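Local coordinates for putative molybdenum carrier protein (Syntrophus aciditrophicus SB, PDB 3IMK) that is of unknown function but may carry molybdenum, and has the Rossmann-like fold of the circularly permuted YpsA branch of the SLOG proteins, at residues D20-D25 with A148-L153; I80-L85 with P143-A148. One frame throughout, in Å; residues are numbered along the deposited sequence.

Contact 1 of 2, residues D20-D25 with A148-L153; sequences DRAALD and ATMDLL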
loop_
_atom_site.group_PDB
_atom_site.type_symbol
_atom_site.label_atom_id
_atom_site.label_comp_id
_atom_site.label_asym_id
_atom_site.label_seq_id
_atom_site.Cartn_x
_atom_site.Cartn_y
_atom_site.Cartn_z
ATOM N N ASP A 20 -5.126 -1.422 1.807
ATOM C CA ASP A 20 -5.247 -0.881 0.438
ATOM C C ASP A 20 -6.202 0.337 0.426
ATOM O O ASP A 20 -5.985 1.329 -0.313
ATOM C CB ASP A 20 -5.838 -1.913 -0.525
ATOM C CG ASP A 20 -4.901 -2.998 -1.003
ATOM O OD1 ASP A 20 -3.723 -3.046 -0.634
ATOM O OD2 ASP A 20 -5.432 -3.821 -1.804
ATOM N N ARG A 21 -7.342 0.195 1.093
ATOM C CA ARG A 21 -8.402 1.206 1.053
ATOM C C ARG A 21 -7.971 2.472 1.792
ATOM O O ARG A 21 -8.173 3.614 1.302
ATOM C CB ARG A 21 -9.707 0.629 1.595
ATOM C CG ARG A 21 -10.949 1.442 1.161
ATOM C CD ARG A 21 -11.277 1.269 -0.354
ATOM N NE ARG A 21 -11.565 -0.108 -0.766
ATOM C CZ ARG A 21 -12.738 -0.714 -0.627
ATOM N NH1 ARG A 21 -13.767 -0.074 -0.099
ATOM N NH2 ARG A 21 -12.894 -1.975 -1.021
ATOM N N ALA A 22 -7.273 2.294 2.928
ATOM C CA ALA A 22 -6.709 3.427 3.618
ATOM C C ALA A 22 -5.714 4.174 2.742
ATOM O O ALA A 22 -5.649 5.426 2.765
ATOM C CB ALA A 22 -6.037 3.009 4.957
ATOM N N ALA A 23 -4.882 3.452 2.011
ATOM C CA ALA A 23 -3.972 4.154 1.133
ATOM C C ALA A 23 -4.655 5.089 0.158
ATOM O O ALA A 23 -4.220 6.239 -0.057
ATOM C CB ALA A 23 -3.094 3.109 0.373
ATOM N N LEU A 24 -5.737 4.601 -0.464
ATOM C CA LEU A 24 -6.466 5.399 -1.437
ATOM C C LEU A 24 -7.188 6.587 -0.774
ATOM O O LEU A 24 -7.165 7.694 -1.284
ATOM C CB LEU A 24 -7.469 4.523 -2.210
ATOM C CG LEU A 24 -6.860 3.341 -2.973
ATOM C CD1 LEU A 24 -7.979 2.518 -3.701
ATOM C CD2 LEU A 24 -5.781 3.774 -3.985
ATOM N N ASP A 25 -7.793 6.347 0.399
ATOM C CA ASP A 25 -8.534 7.385 1.092
ATOM C C ASP A 25 -7.562 8.467 1.535
ATOM O O ASP A 25 -7.876 9.672 1.472
ATOM C CB ASP A 25 -9.303 6.792 2.277
ATOM C CG ASP A 25 -10.487 5.966 1.857
ATOM O OD1 ASP A 25 -10.948 6.125 0.704
ATOM O OD2 ASP A 25 -11.018 5.198 2.703
ATOM N N ALA A 148 -4.895 2.342 11.390
ATOM C CA ALA A 148 -3.473 2.379 11.645
ATOM C C ALA A 148 -2.714 2.887 10.412
ATOM O O ALA A 148 -1.736 3.666 10.527
ATOM C CB ALA A 148 -2.979 0.988 12.024
ATOM N N THR A 149 -3.142 2.400 9.235
ATOM C CA THR A 149 -2.575 2.849 7.965
ATOM C C THR A 149 -2.786 4.357 7.772
ATOM O O THR A 149 -1.860 5.089 7.419
ATOM C CB THR A 149 -3.138 2.014 6.801
ATOM O OG1 THR A 149 -2.688 0.673 7.001
ATOM C CG2 THR A 149 -2.577 2.522 5.474
HETATM N N MSE A 150 -4.026 4.830 7.988
HETATM C CA MSE A 150 -4.295 6.278 7.904
HETATM C C MSE A 150 -3.371 7.069 8.824
HETATM O O MSE A 150 -2.813 8.086 8.420
HETATM C CB MSE A 150 -5.773 6.605 8.201
HETATM C CG MSE A 150 -6.780 5.980 7.237
HETATM SE SE MSE A 150 -6.736 6.818 5.520
HETATM C CE MSE A 150 -7.486 8.592 5.857
ATOM N N ASP A 151 -3.260 6.614 10.070
ATOM C CA ASP A 151 -2.528 7.347 11.096
ATOM C C ASP A 151 -1.038 7.360 10.732
ATOM O O ASP A 151 -0.378 8.382 10.873
ATOM C CB ASP A 151 -2.729 6.696 12.475
ATOM C CG ASP A 151 -4.120 6.836 13.032
ATOM O OD1 ASP A 151 -4.903 7.648 12.508
ATOM O OD2 ASP A 151 -4.428 6.106 14.037
ATOM N N LEU A 152 -0.523 6.232 10.245
ATOM C CA LEU A 152 0.872 6.147 9.830
ATOM C C LEU A 152 1.172 7.111 8.666
ATOM O O LEU A 152 2.181 7.831 8.652
ATOM C CB LEU A 152 1.217 4.688 9.441
ATOM C CG LEU A 152 2.626 4.437 8.886
ATOM C CD1 LEU A 152 3.692 4.911 9.875
ATOM C CD2 LEU A 152 2.760 2.944 8.614
ATOM N N LEU A 153 0.329 7.062 7.638
ATOM C CA LEU A 153 0.541 7.926 6.478
ATOM C C LEU A 153 0.444 9.404 6.851
ATOM O O LEU A 153 1.174 10.249 6.289
ATOM C CB LEU A 153 -0.415 7.533 5.339
ATOM C CG LEU A 153 -0.164 6.148 4.731
ATOM C CD1 LEU A 153 -1.269 5.805 3.696
ATOM C CD2 LEU A 153 1.219 6.008 4.141
#

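Contact 2 of 2, residues I80-L85 with P143-A148; sequences ISHGIL and PEIYQA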
loop_
_atom_site.group_PDB
_atom_site.type_symbol
_atom_site.label_atom_id
_atom_site.label_comp_id
_atom_site.label_asym_id
_atom_site.label_seq_id
_atom_site.Cartn_x
_atom_site.Cartn_y
_atom_site.Cartn_z
ATOM N N ILE A 80 2.086 -2.845 5.339
ATOM C CA ILE A 80 1.758 -2.484 6.710
ATOM C C ILE A 80 0.924 -3.616 7.337
ATOM O O ILE A 80 -0.077 -4.016 6.768
ATOM C CB ILE A 80 0.978 -1.150 6.734
ATOM C CG1 ILE A 80 1.708 -0.067 5.935
ATOM C CG2 ILE A 80 0.747 -0.729 8.206
ATOM C CD1 ILE A 80 0.846 1.179 5.591
ATOM N N SER A 81 1.295 -4.066 8.543
ATOM C CA SER A 81 0.578 -5.106 9.253
ATOM C C SER A 81 0.700 -4.924 10.750
ATOM O O SER A 81 1.478 -4.090 11.235
ATOM C CB SER A 81 1.149 -6.482 8.913
ATOM O OG SER A 81 2.406 -6.686 9.505
ATOM N N HIS A 82 -0.059 -5.753 11.449
ATOM C CA HIS A 82 0.181 -6.085 12.856
ATOM C C HIS A 82 0.569 -7.530 12.922
ATOM O O HIS A 82 -0.270 -8.404 12.676
ATOM C CB HIS A 82 -1.043 -5.804 13.738
ATOM C CG HIS A 82 -1.447 -4.363 13.787
ATOM N ND1 HIS A 82 -2.576 -3.896 13.147
ATOM C CD2 HIS A 82 -0.884 -3.289 14.399
ATOM C CE1 HIS A 82 -2.699 -2.599 13.382
ATOM N NE2 HIS A 82 -1.674 -2.198 14.122
ATOM N N GLY A 83 1.853 -7.788 13.139
ATOM C CA GLY A 83 2.372 -9.144 13.185
ATOM C C GLY A 83 3.028 -9.589 11.874
ATOM O O GLY A 83 3.060 -8.859 10.867
ATOM N N ILE A 84 3.528 -10.819 11.882
ATOM C CA ILE A 84 4.201 -11.388 10.721
ATOM C C ILE A 84 3.248 -11.479 9.553
ATOM O O ILE A 84 2.041 -11.719 9.706
ATOM C CB ILE A 84 4.814 -12.763 11.045
ATOM C CG1 ILE A 84 3.725 -13.741 11.486
ATOM C CG2 ILE A 84 5.938 -12.549 12.079
ATOM C CD1 ILE A 84 3.339 -14.754 10.427
ATOM N N LEU A 85 3.793 -11.256 8.356
ATOM C CA LEU A 85 2.998 -11.362 7.131
ATOM C C LEU A 85 2.486 -12.770 6.844
ATOM O O LEU A 85 3.244 -13.731 6.938
ATOM C CB LEU A 85 3.796 -10.872 5.947
ATOM C CG LEU A 85 4.275 -9.420 6.019
ATOM C CD1 LEU A 85 4.990 -8.959 4.781
ATOM C CD2 LEU A 85 3.093 -8.477 6.354
ATOM N N PRO A 143 -9.096 -5.688 12.103
ATOM C CA PRO A 143 -10.008 -4.570 12.255
ATOM C C PRO A 143 -9.331 -3.229 12.541
ATOM O O PRO A 143 -9.981 -2.219 12.382
ATOM C CB PRO A 143 -10.895 -4.972 13.447
ATOM C CG PRO A 143 -10.742 -6.438 13.539
ATOM C CD PRO A 143 -9.320 -6.715 13.133
ATOM N N GLU A 144 -8.052 -3.225 12.918
ATOM C CA GLU A 144 -7.319 -2.006 13.234
ATOM C C GLU A 144 -6.447 -1.546 12.067
ATOM O O GLU A 144 -5.844 -0.458 12.159
ATOM C CB GLU A 144 -6.409 -2.195 14.476
ATOM C CG GLU A 144 -7.171 -2.459 15.782
ATOM C CD GLU A 144 -6.274 -2.643 17.021
ATOM O OE1 GLU A 144 -5.073 -2.987 16.861
ATOM O OE2 GLU A 144 -6.777 -2.462 18.146
ATOM N N ILE A 145 -6.325 -2.327 10.993
ATOM C CA ILE A 145 -5.348 -1.960 9.965
ATOM C C ILE A 145 -5.704 -0.720 9.136
ATOM O O ILE A 145 -4.825 0.035 8.773
ATOM C CB ILE A 145 -4.972 -3.165 9.069
ATOM C CG1 ILE A 145 -3.655 -2.890 8.343
ATOM C CG2 ILE A 145 -6.096 -3.485 8.068
ATOM C CD1 ILE A 145 -2.483 -2.708 9.213
ATOM N N TYR A 146 -6.995 -0.486 8.890
ATOM C CA TYR A 146 -7.394 0.690 8.099
ATOM C C TYR A 146 -6.948 1.965 8.819
ATOM O O TYR A 146 -6.256 2.803 8.263
ATOM C CB TYR A 146 -8.921 0.693 7.875
ATOM C CG TYR A 146 -9.386 1.956 7.180
ATOM C CD1 TYR A 146 -9.705 3.096 7.893
ATOM C CD2 TYR A 146 -9.484 1.998 5.791
ATOM C CE1 TYR A 146 -10.076 4.261 7.251
ATOM C CE2 TYR A 146 -9.837 3.144 5.141
ATOM C CZ TYR A 146 -10.171 4.275 5.885
ATOM O OH TYR A 146 -10.538 5.444 5.242
ATOM N N GLN A 147 -7.348 2.096 10.081
ATOM C CA GLN A 147 -7.034 3.347 10.786
ATOM C C GLN A 147 -5.535 3.466 11.107
ATOM O O GLN A 147 -4.993 4.568 11.133
ATOM C CB GLN A 147 -7.846 3.514 12.074
ATOM C CG GLN A 147 -7.790 4.939 12.651
ATOM C CD GLN A 147 -8.294 5.995 11.666
ATOM O OE1 GLN A 147 -9.373 5.820 11.078
ATOM N NE2 GLN A 147 -7.518 7.061 11.445
ATOM N N ALA A 148 -4.895 2.342 11.390
ATOM C CA ALA A 148 -3.473 2.379 11.645
ATOM C C ALA A 148 -2.714 2.887 10.412
ATOM O O ALA A 148 -1.736 3.666 10.527
ATOM C CB ALA A 148 -2.979 0.988 12.024
#

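Contact 1 of 2, residues D20-D25 with A148-L153
Ala-22 of helix 19-29 faces Thr-149 and Met-150 of helix 145-157, and its methyl packs against both. The setting is the Rossmann-like fold of the SLOG clan, in which each of the two helices follows one of two adjacent strands of the parallel sheet, 10-12 and 131-135. The local axes approach to 8.7 Å and cross at -41°, a separation consistent with the two alanines of the first helix.

Thr-149 presents its two branches to different surroundings. Its CG2 lies anti to the backbone N and meets Ala-22 CB at 3.5 Å, while OG1, beside the N (chi1 -64°), turns back to the carbonyl O of Ile-145, one turn earlier in its own helix. The hydroxyl is thereby satisfied, and the interface receives a methyl.

Met-150, present as selenomethionine, reaches from the flank. Its CG lies 3.8 Å from Ala-22 CB, and bends at chi2 and chi3 turn the rest of the chain toward helix 19-29. In the conformer given, SE comes close to Ala-22 O and Asp-25 CB; a second conformer is deposited, so this touch is less certain. The carboxylate of Asp-25 is engaged away from the selenium, by the hydroxyl of Tyr-53.

Nearer the sheet, both Leu-153 and Ala-23 rest on Ile-134 of strand 131-135. There, Leu-153 lays CD1 against the backbone of the first helix, 4.1 Å from Ala-23 CA.

Contact 2 of 2, residues I80-L85 with P143-A148
His-82, just past the end of strand 76-81, reaches across to the first turn of helix 145-157. Its CB already points at the helix, and CG, beside the backbone N (chi1 -63°), carries the ring toward it. On the way out ND1 passes 4.1 Å from Ile-145 CD1 and is hydrogen-bonded to Asp-142 OD2, which helps to fix the ring's rotation. CE1 meets Ala-148 CB at 3.8 Å and Glu-144 CB at 3.9 Å, one full turn apart, and NE2 finishes beside the same alanine methyl. Glu-144 OE1 lies above one ring face, displaced toward the ring's margin, the carboxylate plane turned 69° from the ring. With an alanine in place of His-82, Asp-142 would probably lose this partner and the Ala-148 methyl the ring that packs on it.

This is the C-terminal end of the parallel strands in a Rossmann-like sheet, where the helices after the strands begin. Deeper in, Ile-145 holds CG1 anti to its backbone N (chi1 -161°), which sends CD1 onto the strand, 3.9 Å from Ile-80 CG2. The same methyl lies 3.7 Å from Ile-80 O, a buried carbonyl with no polar partner. Beyond the strand the chain continues as loop through Gly-83, whose backbone angles would jam a side chain against the preceding carbonyl; Gly-83 O accepts a 2.6 Å hydrogen bond from Ser-81 OG, which lies in the carbonyl plane.

Helix 145-157 serves both contacts, and Ala-148 lies in a segment of each, though it makes its contact across contact 2 alone. Contact 1 uses the body of the helix, against a neighbouring helix; contact 2 uses its first turn, against the end of a strand. Place sets chemistry: contact 1 is largely buried and made of methyls and a selenomethionine, whereas contact 2 grades from a buried isoleucine pair to an imidazole and a carboxylate at the surface. Neither has a hydrogen bond between its own two segments. Their centres lie 10 Å apart, joined by a probable hydrogen bond of 2.6 Å from Tyr-146 OH to Asp-25 OD2 and by Thr-149 CG2 packed on Ile-80 CD1.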